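PDB 3D2Y: N-acetylmuramoyl-L-alanine amidase AmiD from Escherichia coli, which cleaves the amide bond between N-acetylmuramoyl groups and L-amino acids in cell-wall glycopeptides, as a zinc-dependent lipoprotein amidase of the outer membrane. Local coordinates for residues I131-K135 and Q173-G177; V31-T37 and I101-N107; V59-P63 and E123-A129; I143-N147 and K257-D261. One frame throughout, in Å; residues are numbered along the deposited sequence.

Contact 1: I131-K135 and Q173-G177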
loop_
_atom_site.group_PDB
_atom_site.type_symbol
_atom_site.label_atom_id
_atom_site.label_comp_id
_atom_site.label_asym_id
_atom_site.label_seq_id
_atom_site.Cartn_x
_atom_site.Cartn_y
_atom_site.Cartn_z
ATOM N N ILE A 131 -5.219 -12.596 -2.170
ATOM C CA ILE A 131 -4.775 -12.581 -3.588
ATOM C C ILE A 131 -5.933 -12.369 -4.609
ATOM O O ILE A 131 -5.874 -11.428 -5.362
ATOM C CB ILE A 131 -3.830 -13.823 -3.899
ATOM C CG1 ILE A 131 -2.500 -13.632 -3.155
ATOM C CG2 ILE A 131 -3.649 -14.043 -5.451
ATOM C CD1 ILE A 131 -1.553 -14.930 -3.075
ATOM N N PRO A 132 -6.991 -13.222 -4.608
ATOM C CA PRO A 132 -8.098 -13.013 -5.574
ATOM C C PRO A 132 -8.899 -11.708 -5.383
ATOM O O PRO A 132 -9.409 -11.155 -6.355
ATOM C CB PRO A 132 -8.967 -14.251 -5.383
ATOM C CG PRO A 132 -8.657 -14.699 -3.987
ATOM C CD PRO A 132 -7.215 -14.434 -3.794
ATOM N N LEU A 133 -8.982 -11.206 -4.156
ATOM C CA LEU A 133 -9.666 -9.952 -3.895
ATOM C C LEU A 133 -8.829 -8.792 -4.441
ATOM O O LEU A 133 -9.335 -7.931 -5.171
ATOM C CB LEU A 133 -9.923 -9.795 -2.384
ATOM C CG LEU A 133 -10.403 -8.395 -1.942
ATOM C CD1 LEU A 133 -11.784 -8.034 -2.567
ATOM C CD2 LEU A 133 -10.363 -8.267 -0.415
ATOM N N ALA A 134 -7.537 -8.780 -4.126
ATOM C CA ALA A 134 -6.624 -7.751 -4.716
ATOM C C ALA A 134 -6.628 -7.796 -6.253
ATOM O O ALA A 134 -6.716 -6.757 -6.891
ATOM C CB ALA A 134 -5.207 -7.920 -4.168
ATOM N N LYS A 135 -6.568 -8.997 -6.838
ATOM C CA LYS A 135 -6.582 -9.131 -8.296
ATOM C C LYS A 135 -7.858 -8.522 -8.890
ATOM O O LYS A 135 -7.808 -7.820 -9.896
ATOM C CB LYS A 135 -6.413 -10.604 -8.729
ATOM C CG LYS A 135 -4.990 -11.117 -8.475
ATOM C CD LYS A 135 -4.803 -12.568 -8.854
ATOM C CE LYS A 135 -4.095 -12.676 -10.189
ATOM N NZ LYS A 135 -3.228 -13.926 -10.253
ATOM N N GLN A 173 4.730 -11.761 -7.435
ATOM C CA GLN A 173 4.789 -12.940 -8.307
ATOM C C GLN A 173 3.408 -13.403 -8.787
ATOM O O GLN A 173 3.309 -14.102 -9.804
ATOM C CB GLN A 173 5.558 -14.060 -7.622
ATOM C CG GLN A 173 7.043 -13.715 -7.475
ATOM C CD GLN A 173 7.778 -14.625 -6.514
ATOM O OE1 GLN A 173 7.174 -15.462 -5.843
ATOM N NE2 GLN A 173 9.098 -14.468 -6.448
ATOM N N GLN A 174 2.368 -13.005 -8.056
ATOM C CA GLN A 174 0.961 -13.203 -8.441
ATOM C C GLN A 174 0.349 -12.012 -9.237
ATOM O O GLN A 174 -0.872 -11.966 -9.508
ATOM C CB GLN A 174 0.123 -13.519 -7.191
ATOM C CG GLN A 174 0.529 -14.785 -6.466
ATOM C CD GLN A 174 0.164 -16.024 -7.232
ATOM O OE1 GLN A 174 0.998 -16.899 -7.448
ATOM N NE2 GLN A 174 -1.095 -16.108 -7.661
ATOM N N GLY A 175 1.200 -11.056 -9.605
ATOM C CA GLY A 175 0.798 -9.873 -10.380
ATOM C C GLY A 175 0.205 -8.765 -9.533
ATOM O O GLY A 175 -0.463 -7.862 -10.054
ATOM N N ILE A 176 0.435 -8.847 -8.222
ATOM C CA ILE A 176 -0.042 -7.841 -7.265
ATOM C C ILE A 176 1.088 -6.999 -6.672
ATOM O O ILE A 176 1.792 -7.424 -5.752
ATOM C CB ILE A 176 -0.849 -8.453 -6.122
ATOM C CG1 ILE A 176 -1.975 -9.358 -6.681
ATOM C CG2 ILE A 176 -1.380 -7.335 -5.152
ATOM C CD1 ILE A 176 -2.614 -10.276 -5.622
ATOM N N GLY A 177 1.180 -5.769 -7.145
ATOM C CA GLY A 177 2.181 -4.807 -6.651
ATOM C C GLY A 177 3.518 -4.827 -7.372
ATOM O O GLY A 177 3.824 -5.726 -8.182
#
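Ile176 drives its CD1 methyl into a hollow on the flank of helix 124-141 that is walled by Ile131, Ala134 and Lys135. The methyl lies 3.9 Å from Ile131 CG2 and 3.8 Å from Ala134 CB, while CG2, the other branch of Ile176, also touches Ala134 CB. Close by is Ile131 O, 3.5 Å from the same CD1 of Ile176; this carbonyl is already engaged by the helical bond from Lys135 N, and the methyl merely leans on it. What gives Ile176 its reach is a side chain with CG1 anti to the carbonyl carbon and then extended at chi2 (166°). Lys135 passes at about a right angle, its CG 3.8 Å from Ile176 CD1, before bending at chi3 and chi4 to bring NZ to the backbone O of Gln174, a hydrogen bond of 3.2 Å with the donor tilted 22° from the carbonyl plane. One lysine thus supplies both greasy wall and polar clasp. The clasped carbonyl belongs to a Schellman motif: Gly175, at a phi of 83°, is the C-prime residue that ends helix 168-173, and Ile176 N returns to Leu171 O. Gln174 folds back at chi2 over Ile131, CG 4.0 Å from Ile131 CD1, and the two side chains cross nearly perpendicularly. Its NE2 rests against Ile131 CG2. Behind this first shell stands Leu171, which touches both Ile131 and Ile176, so that helix 168-173 backs the joint. Helix 124-141 is itself kinked here, since Pro132 N makes no bond to the preceding turn.

Contact 2: V31-T37 and I101-N107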
loop_
_atom_site.group_PDB
_atom_site.type_symbol
_atom_site.label_atom_id
_atom_site.label_comp_id
_atom_site.label_asym_id
_atom_site.label_seq_id
_atom_site.Cartn_x
_atom_site.Cartn_y
_atom_site.Cartn_z
ATOM N N VAL A 31 -5.550 3.667 -6.096
ATOM C CA VAL A 31 -4.617 3.185 -5.083
ATOM C C VAL A 31 -5.260 2.092 -4.220
ATOM O O VAL A 31 -6.459 2.179 -3.877
ATOM C CB VAL A 31 -4.023 4.380 -4.235
ATOM C CG1 VAL A 31 -3.157 3.889 -3.084
ATOM C CG2 VAL A 31 -3.201 5.374 -5.145
ATOM N N LEU A 32 -4.489 1.046 -3.975
ATOM C CA LEU A 32 -4.892 -0.024 -3.029
ATOM C C LEU A 32 -3.942 -0.041 -1.868
ATOM O O LEU A 32 -2.737 -0.324 -2.040
ATOM C CB LEU A 32 -4.861 -1.379 -3.724
ATOM C CG LEU A 32 -5.337 -2.594 -2.935
ATOM C CD1 LEU A 32 -6.757 -2.325 -2.390
ATOM C CD2 LEU A 32 -5.265 -3.932 -3.739
ATOM N N VAL A 33 -4.474 0.271 -0.681
ATOM C CA VAL A 33 -3.676 0.361 0.543
ATOM C C VAL A 33 -3.846 -0.881 1.493
ATOM O O VAL A 33 -4.953 -1.216 1.883
ATOM C CB VAL A 33 -3.999 1.642 1.367
ATOM C CG1 VAL A 33 -3.101 1.716 2.592
ATOM C CG2 VAL A 33 -3.817 2.914 0.525
ATOM N N ILE A 34 -2.731 -1.505 1.872
ATOM C CA ILE A 34 -2.755 -2.661 2.780
ATOM C C ILE A 34 -2.459 -2.245 4.227
ATOM O O ILE A 34 -1.494 -1.519 4.483
ATOM C CB ILE A 34 -1.763 -3.777 2.327
ATOM C CG1 ILE A 34 -1.969 -4.089 0.840
ATOM C CG2 ILE A 34 -1.996 -5.036 3.107
ATOM C CD1 ILE A 34 -3.397 -4.611 0.491
ATOM N N HIS A 35 -3.291 -2.720 5.153
ATOM C CA HIS A 35 -3.155 -2.425 6.595
ATOM C C HIS A 35 -3.110 -3.704 7.391
ATOM O O HIS A 35 -3.609 -4.739 6.895
ATOM C CB HIS A 35 -4.409 -1.667 7.117
ATOM C CG HIS A 35 -4.683 -0.356 6.435
ATOM N ND1 HIS A 35 -4.248 0.848 6.949
ATOM C CD2 HIS A 35 -5.382 -0.064 5.311
ATOM C CE1 HIS A 35 -4.636 1.823 6.148
ATOM N NE2 HIS A 35 -5.310 1.296 5.135
ATOM N N TYR A 36 -2.594 -3.648 8.619
ATOM C CA TYR A 36 -3.006 -4.622 9.664
ATOM C C TYR A 36 -3.839 -3.941 10.758
ATOM O O TYR A 36 -3.774 -2.713 10.949
ATOM C CB TYR A 36 -1.855 -5.474 10.292
ATOM C CG TYR A 36 -0.704 -4.692 10.900
ATOM C CD1 TYR A 36 -0.911 -3.717 11.899
ATOM C CD2 TYR A 36 0.617 -4.909 10.464
ATOM C CE1 TYR A 36 0.155 -2.973 12.405
ATOM C CE2 TYR A 36 1.700 -4.187 11.008
ATOM C CZ TYR A 36 1.456 -3.207 11.965
ATOM O OH TYR A 36 2.502 -2.456 12.505
ATOM N N THR A 37 -4.559 -4.754 11.521
ATOM C CA THR A 37 -5.542 -4.241 12.485
ATOM C C THR A 37 -4.903 -3.945 13.830
ATOM O O THR A 37 -5.380 -3.097 14.579
ATOM C CB THR A 37 -6.706 -5.248 12.713
ATOM O OG1 THR A 37 -6.253 -6.497 13.274
ATOM C CG2 THR A 37 -7.432 -5.532 11.469
ATOM N N ILE A 101 -8.737 2.298 -2.183
ATOM C CA ILE A 101 -9.448 1.241 -1.450
ATOM C C ILE A 101 -8.539 0.751 -0.334
ATOM O O ILE A 101 -7.353 0.644 -0.524
ATOM C CB ILE A 101 -9.845 0.126 -2.426
ATOM C CG1 ILE A 101 -11.038 0.634 -3.235
ATOM C CG2 ILE A 101 -10.227 -1.142 -1.673
ATOM C CD1 ILE A 101 -11.483 -0.234 -4.319
ATOM N N GLY A 102 -9.110 0.498 0.852
ATOM C CA GLY A 102 -8.311 0.117 2.020
ATOM C C GLY A 102 -8.710 -1.289 2.393
ATOM O O GLY A 102 -9.896 -1.597 2.491
ATOM N N ILE A 103 -7.714 -2.154 2.496
ATOM C CA ILE A 103 -7.899 -3.523 3.000
ATOM C C ILE A 103 -7.201 -3.679 4.327
ATOM O O ILE A 103 -5.967 -3.498 4.419
ATOM C CB ILE A 103 -7.414 -4.587 1.997
ATOM C CG1 ILE A 103 -8.264 -4.493 0.723
ATOM C CG2 ILE A 103 -7.539 -6.014 2.609
ATOM C CD1 ILE A 103 -7.718 -5.310 -0.397
ATOM N N GLU A 104 -7.972 -4.076 5.337
ATOM C CA GLU A 104 -7.427 -4.362 6.670
ATOM C C GLU A 104 -7.320 -5.882 6.877
ATOM O O GLU A 104 -8.272 -6.638 6.613
ATOM C CB GLU A 104 -8.327 -3.755 7.747
ATOM C CG GLU A 104 -8.214 -2.225 7.871
ATOM C CD GLU A 104 -7.363 -1.833 9.037
ATOM O OE1 GLU A 104 -7.434 -2.522 10.061
ATOM O OE2 GLU A 104 -6.656 -0.825 8.978
ATOM N N LEU A 105 -6.149 -6.285 7.349
ATOM C CA LEU A 105 -5.744 -7.669 7.617
ATOM C C LEU A 105 -5.611 -7.864 9.125
ATOM O O LEU A 105 -4.831 -7.177 9.796
ATOM C CB LEU A 105 -4.427 -7.967 6.912
ATOM C CG LEU A 105 -4.280 -7.650 5.411
ATOM C CD1 LEU A 105 -2.894 -8.066 4.894
ATOM C CD2 LEU A 105 -5.350 -8.397 4.635
ATOM N N GLU A 106 -6.385 -8.800 9.647
ATOM C CA GLU A 106 -6.317 -9.100 11.074
ATOM C C GLU A 106 -4.932 -9.676 11.330
ATOM O O GLU A 106 -4.601 -10.757 10.847
ATOM C CB GLU A 106 -7.385 -10.085 11.516
ATOM C CG GLU A 106 -7.299 -10.439 13.024
ATOM C CD GLU A 106 -8.003 -11.752 13.433
ATOM O OE1 GLU A 106 -7.758 -12.191 14.567
ATOM O OE2 GLU A 106 -8.792 -12.320 12.655
ATOM N N ASN A 107 -4.132 -8.940 12.079
ATOM C CA ASN A 107 -2.764 -9.363 12.373
ATOM C C ASN A 107 -2.330 -8.493 13.543
ATOM O O ASN A 107 -2.733 -7.337 13.610
ATOM C CB ASN A 107 -1.881 -9.171 11.114
ATOM C CG ASN A 107 -0.384 -9.366 11.409
ATOM O OD1 ASN A 107 0.295 -8.442 11.903
ATOM N ND2 ASN A 107 0.136 -10.579 11.132
#
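Leu32 fits its CD1 methyl between Ile101 and Ile103 of the adjacent strand, 3.7 Å from Ile101 CG2 and equally far from Ile103 CD1. A step further on, Ile34 CG2 meets Leu105 CD1 at 3.6 Å, so that branched bumps of strand 31-36 interlock with those of strand 100-105. Helix 124-141 covers this greasy face, with Ile137 lying on both Ile101 and Ile103. The two strands are parallel neighbours at the heart of the mixed sheet of the PGRP-like amidase fold, their short axes 26° apart, zipped by straight bonds such as Val33 N to Ile101 O (2.9 Å). Toward the C-terminal ends of the strands the bonds bend: Leu105 N approaches His35 O from above the carbonyl plane. The reverse face is the catalytic one. Gly102, without a side chain, leaves the hollow that the edge of the His35 imidazole occupies, and Ile103 O lies in the ring plane at that edge. His35 binds the catalytic zinc together with His151 and Asp161, and its NE2 is hydrogen-bonded to His84 in this complex. Glu104, the proton acceptor, bends at chi2 (-101°) so that OE2 is pressed to 3.0 Å from His35 CB, with carboxylate and ring planes 30° apart. Its OE1 rests 3.3 Å from Thr37 CG2. An alanine in place of Glu104 would remove the proton acceptor and is likely to open a gap between His35 and Thr37. Thr37 OG1 accepts a weak bond from Asn107 N and has a firmer partner in Asp39, while Thr37 O holds the bound peptide.

Contact 3: V59-P63 and E123-A129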
loop_
_atom_site.group_PDB
_atom_site.type_symbol
_atom_site.label_atom_id
_atom_site.label_comp_id
_atom_site.label_asym_id
_atom_site.label_seq_id
_atom_site.Cartn_x
_atom_site.Cartn_y
_atom_site.Cartn_z
ATOM N N VAL A 59 -10.092 -8.695 6.415
ATOM C CA VAL A 59 -9.764 -10.105 6.184
ATOM C C VAL A 59 -9.357 -10.760 7.520
ATOM O O VAL A 59 -8.372 -10.336 8.111
ATOM C CB VAL A 59 -8.613 -10.294 5.153
ATOM C CG1 VAL A 59 -8.519 -11.807 4.765
ATOM C CG2 VAL A 59 -8.882 -9.410 3.863
ATOM N N PRO A 60 -10.113 -11.785 7.994
ATOM C CA PRO A 60 -9.651 -12.443 9.230
ATOM C C PRO A 60 -8.253 -13.080 9.044
ATOM O O PRO A 60 -7.814 -13.324 7.928
ATOM C CB PRO A 60 -10.714 -13.540 9.467
ATOM C CG PRO A 60 -11.877 -13.173 8.683
ATOM C CD PRO A 60 -11.332 -12.428 7.474
ATOM N N ALA A 61 -7.605 -13.405 10.140
ATOM C CA ALA A 61 -6.306 -14.088 10.108
ATOM C C ALA A 61 -6.409 -15.429 9.401
ATOM O O ALA A 61 -5.501 -15.810 8.675
ATOM C CB ALA A 61 -5.803 -14.309 11.522
ATOM N N VAL A 62 -7.480 -16.172 9.687
ATOM C CA VAL A 62 -7.784 -17.402 8.979
ATOM C C VAL A 62 -9.267 -17.272 8.667
ATOM O O VAL A 62 -10.113 -17.556 9.521
ATOM C CB VAL A 62 -7.431 -18.669 9.792
ATOM C CG1 VAL A 62 -7.754 -19.951 8.946
ATOM C CG2 VAL A 62 -5.911 -18.614 10.191
ATOM N N PRO A 63 -9.594 -16.820 7.446
ATOM C CA PRO A 63 -10.988 -16.647 7.066
ATOM C C PRO A 63 -11.733 -17.984 7.090
ATOM O O PRO A 63 -11.155 -19.028 6.713
ATOM C CB PRO A 63 -10.905 -16.100 5.629
ATOM C CG PRO A 63 -9.519 -15.526 5.511
ATOM C CD PRO A 63 -8.676 -16.443 6.357
ATOM N N GLU A 123 -0.598 -15.307 8.497
ATOM C CA GLU A 123 -1.162 -16.599 8.209
ATOM C C GLU A 123 -1.233 -16.816 6.708
ATOM O O GLU A 123 -1.738 -15.981 5.970
ATOM C CB GLU A 123 -2.549 -16.760 8.858
ATOM C CG GLU A 123 -2.709 -16.139 10.254
ATOM C CD GLU A 123 -1.799 -16.717 11.350
ATOM O OE1 GLU A 123 -1.131 -17.773 11.147
ATOM O OE2 GLU A 123 -1.782 -16.095 12.448
ATOM N N PRO A 124 -0.630 -17.914 6.217
ATOM C CA PRO A 124 -0.801 -18.149 4.778
ATOM C C PRO A 124 -2.280 -18.209 4.275
ATOM O O PRO A 124 -2.539 -17.829 3.129
ATOM C CB PRO A 124 -0.071 -19.481 4.521
ATOM C CG PRO A 124 0.501 -19.934 5.871
ATOM C CD PRO A 124 0.310 -18.843 6.877
ATOM N N ALA A 125 -3.232 -18.651 5.108
ATOM C CA ALA A 125 -4.662 -18.704 4.694
ATOM C C ALA A 125 -5.154 -17.271 4.334
ATOM O O ALA A 125 -5.890 -17.054 3.356
ATOM C CB ALA A 125 -5.489 -19.255 5.754
ATOM N N GLN A 126 -4.726 -16.304 5.137
ATOM C CA GLN A 126 -5.071 -14.890 4.920
ATOM C C GLN A 126 -4.525 -14.369 3.605
ATOM O O GLN A 126 -5.252 -13.736 2.830
ATOM C CB GLN A 126 -4.550 -14.047 6.081
ATOM C CG GLN A 126 -4.852 -12.535 6.000
ATOM C CD GLN A 126 -4.474 -11.811 7.270
ATOM O OE1 GLN A 126 -3.276 -11.640 7.592
ATOM N NE2 GLN A 126 -5.492 -11.400 8.027
ATOM N N ILE A 127 -3.253 -14.635 3.346
ATOM C CA ILE A 127 -2.640 -14.192 2.079
ATOM C C ILE A 127 -3.388 -14.862 0.909
ATOM O O ILE A 127 -3.719 -14.224 -0.116
ATOM C CB ILE A 127 -1.118 -14.569 2.088
ATOM C CG1 ILE A 127 -0.379 -13.897 3.293
ATOM C CG2 ILE A 127 -0.459 -14.260 0.753
ATOM C CD1 ILE A 127 -0.509 -12.342 3.360
ATOM N N GLN A 128 -3.720 -16.140 1.084
ATOM C CA GLN A 128 -4.404 -16.878 0.020
ATOM C C GLN A 128 -5.786 -16.267 -0.326
ATOM O O GLN A 128 -6.219 -16.267 -1.493
ATOM C CB GLN A 128 -4.521 -18.382 0.393
ATOM C CG GLN A 128 -3.223 -19.243 0.187
ATOM C CD GLN A 128 -2.408 -18.874 -1.071
ATOM O OE1 GLN A 128 -1.327 -18.281 -0.976
ATOM N NE2 GLN A 128 -2.927 -19.218 -2.241
ATOM N N ALA A 129 -6.473 -15.768 0.701
ATOM C CA ALA A 129 -7.770 -15.078 0.578
ATOM C C ALA A 129 -7.603 -13.705 -0.058
ATOM O O ALA A 129 -8.410 -13.281 -0.927
ATOM C CB ALA A 129 -8.414 -14.963 1.969
#
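Gln126 NE2 is shared among three carbonyl oxygens: Pro60 O at 3.0 Å, Val59 O at 3.1 Å, and Glu106 O, just past the end of strand 100-105, which is its strongest partner. The first two bonds are weak, with N-H...O angles near 130°, since neither acceptor is squarely faced by an N-H. The side chain gets there fully stretched, CG anti to the backbone N (chi1 -179°) and straight beyond it, so that the amide spans the distance from the helix to the loop. Along the way its CG touches Val59 CG1 at 3.9 Å. Ala61 turns its carbonyl onto the start of the helix, its O 3.1 Å from Glu123 CB and 3.3 Å from Gln126 CB, while its own methyl lies on Glu123 CG. Val62 straddles the first turn: CG1 meets Ala125 CB at 4.0 Å, and CG2 runs against Glu123 CG at about a right angle. Pro63 continues along the same face one turn on, its CG 3.8 Å from Ala129 CB. Ala125 and Ala129 offer small methyls that let the loop come close, and Pro70 touches both Pro63 and Ala129. Glu106 has a second role, since its OE2 accepts a hydrogen bond from Ala61 N. Glu123 holds the N-cap position, its O receiving weak bonds from Gln126 N and Ile127 N. Val59 is also bonded through its backbone to Glu104 and Glu106, so the loop leaving strand 57-59 is joined both to the sheet and, through Gln126, to the first turns of helix 124-141, the helix that lies on the central sheet in this PGRP-like amidase fold.

Contact 4: I143-N147 and K257-D261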
loop_
_atom_site.group_PDB
_atom_site.type_symbol
_atom_site.label_atom_id
_atom_site.label_comp_id
_atom_site.label_asym_id
_atom_site.label_seq_id
_atom_site.Cartn_x
_atom_site.Cartn_y
_atom_site.Cartn_z
ATOM N N ILE A 143 -5.549 -0.618 -11.613
ATOM C CA ILE A 143 -4.598 -0.076 -10.660
ATOM C C ILE A 143 -3.198 -0.503 -11.078
ATOM O O ILE A 143 -2.996 -1.665 -11.413
ATOM C CB ILE A 143 -4.940 -0.581 -9.237
ATOM C CG1 ILE A 143 -6.262 0.049 -8.808
ATOM C CG2 ILE A 143 -3.781 -0.271 -8.270
ATOM C CD1 ILE A 143 -6.675 -0.275 -7.352
ATOM N N LYS A 144 -2.262 0.452 -11.156
ATOM C CA LYS A 144 -0.891 0.183 -11.635
ATOM C C LYS A 144 -0.145 -0.462 -10.490
ATOM O O LYS A 144 -0.495 -0.177 -9.343
ATOM C CB LYS A 144 -0.177 1.477 -12.014
ATOM C CG LYS A 144 -0.729 2.074 -13.297
ATOM C CD LYS A 144 0.056 3.277 -13.749
ATOM C CE LYS A 144 -0.365 4.531 -12.982
ATOM N NZ LYS A 144 -0.246 5.767 -13.842
ATOM N N PRO A 145 0.847 -1.355 -10.792
ATOM C CA PRO A 145 1.507 -2.095 -9.723
ATOM C C PRO A 145 2.072 -1.190 -8.592
ATOM O O PRO A 145 1.951 -1.529 -7.415
ATOM C CB PRO A 145 2.611 -2.867 -10.453
ATOM C CG PRO A 145 2.116 -3.019 -11.866
ATOM C CD PRO A 145 1.372 -1.724 -12.124
ATOM N N GLU A 146 2.714 -0.084 -8.949
ATOM C CA GLU A 146 3.333 0.809 -7.935
ATOM C C GLU A 146 2.312 1.473 -6.989
ATOM O O GLU A 146 2.681 2.039 -5.963
ATOM C CB GLU A 146 4.250 1.863 -8.580
ATOM C CG GLU A 146 3.509 2.912 -9.353
ATOM C CD GLU A 146 3.228 2.552 -10.815
ATOM O OE1 GLU A 146 3.304 1.381 -11.236
ATOM O OE2 GLU A 146 2.883 3.481 -11.563
ATOM N N ASN A 147 1.030 1.365 -7.323
ATOM C CA ASN A 147 -0.012 1.948 -6.488
ATOM C C ASN A 147 -0.715 0.917 -5.590
ATOM O O ASN A 147 -1.773 1.178 -5.015
ATOM C CB ASN A 147 -0.959 2.762 -7.387
ATOM C CG ASN A 147 -0.271 3.994 -7.954
ATOM O OD1 ASN A 147 0.534 4.610 -7.284
ATOM N ND2 ASN A 147 -0.581 4.345 -9.192
ATOM N N LYS A 257 11.690 0.817 -13.810
ATOM C CA LYS A 257 10.595 -0.038 -14.249
ATOM C C LYS A 257 9.191 0.599 -14.216
ATOM O O LYS A 257 8.384 0.378 -15.132
ATOM C CB LYS A 257 10.638 -1.344 -13.456
ATOM C CG LYS A 257 9.713 -2.462 -13.973
ATOM C CD LYS A 257 9.899 -3.736 -13.157
ATOM C CE LYS A 257 8.868 -4.795 -13.564
ATOM N NZ LYS A 257 8.883 -6.023 -12.686
ATOM N N TYR A 258 8.910 1.408 -13.197
ATOM C CA TYR A 258 7.545 1.918 -12.970
ATOM C C TYR A 258 7.409 3.433 -13.115
ATOM O O TYR A 258 6.289 3.975 -13.145
ATOM C CB TYR A 258 7.068 1.509 -11.585
ATOM C CG TYR A 258 7.032 0.025 -11.395
ATOM C CD1 TYR A 258 5.985 -0.737 -11.924
ATOM C CD2 TYR A 258 8.049 -0.631 -10.688
ATOM C CE1 TYR A 258 5.948 -2.140 -11.776
ATOM C CE2 TYR A 258 8.028 -1.997 -10.521
ATOM C CZ TYR A 258 6.977 -2.757 -11.075
ATOM O OH TYR A 258 6.917 -4.113 -10.874
ATOM N N GLY A 259 8.547 4.135 -13.165
ATOM C CA GLY A 259 8.516 5.573 -13.290
ATOM C C GLY A 259 7.938 6.277 -12.075
ATOM O O GLY A 259 7.915 5.722 -10.954
ATOM N N GLN A 260 7.467 7.504 -12.315
ATOM C CA GLN A 260 7.085 8.434 -11.244
ATOM C C GLN A 260 5.687 9.051 -11.426
ATOM O O GLN A 260 5.177 9.727 -10.524
ATOM C CB GLN A 260 8.160 9.536 -11.095
ATOM C CG GLN A 260 8.355 10.359 -12.317
ATOM C CD GLN A 260 9.560 11.260 -12.202
ATOM O OE1 GLN A 260 9.597 12.167 -11.369
ATOM N NE2 GLN A 260 10.557 11.002 -13.019
ATOM N N ASP A 261 5.087 8.774 -12.581
ATOM C CA ASP A 261 3.884 9.454 -13.094
ATOM C C ASP A 261 4.106 10.955 -13.406
ATOM O O ASP A 261 4.371 11.348 -14.559
ATOM C CB ASP A 261 2.656 9.164 -12.205
ATOM C CG ASP A 261 2.265 7.687 -12.239
ATOM O OD1 ASP A 261 2.352 7.094 -13.342
ATOM O OD2 ASP A 261 1.902 7.105 -11.182
ATOM O OXT ASP A 261 4.053 11.819 -12.522
#
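Glu146 and Tyr258 bring their CA atoms to 6.7 Å, where a 3-10 turn at Pro145 and Glu146, secured by Asn147 N to Lys144 O, faces the end of helix 245-258, which the chain leaves at Gly259 with positive phi. Lys144 NZ forms a salt bridge of 3.0 Å with Asp261 OD1, arriving from above the carboxylate plane, 50° out of it. The other oxygen, OD2, pairs with Arg91 and lies 3.8 Å from Glu146 OE2; Arg91, which also makes a long, weak ion pair with Glu146, probably eases the repulsion. Glu146 CG sits between the backbone N and the carbonyl carbon (chi1 70°), and a bend at chi2 lays OE1 3.5 Å from Tyr258 CD1, the carboxylate and ring planes 47° apart. Pro145 CB supports the same ring at CE1, 3.7 Å away. With an alanine at Glu146, Tyr258 would probably lose the carboxylate beside CD1, and Arg91 a weak anionic partner. Tyr258 OH bonds to Trp179 N in the loop before helix 182-189, and Glu146 touches Tyr210; helices 200-210 and 245-258 thus both meet the loop that joins helix 124-141 to edge strand 148-150.

From the N terminus, strand 31-36 opens contact 2, and loop 59-63 opens contact 3 before 101-107 closes the first; 123-129 then closes contact 3, so the two cross. They meet where strand 57-59 pairs with strand 100-105. Helix 124-141 carries on directly into contact 1, whose Leu133 and Ala134 pack on Ile103 and Leu32 of contact 2. Before 173-177 closes contact 1, segment 143-147 opens contact 4, which the chain's end completes; these two also cross, and Gly177 touches Pro145. Asn147 O meets Leu32 N, linking contact 4 to the sheet, whereas contacts 3 and 4 lie about 26 Å apart between centres.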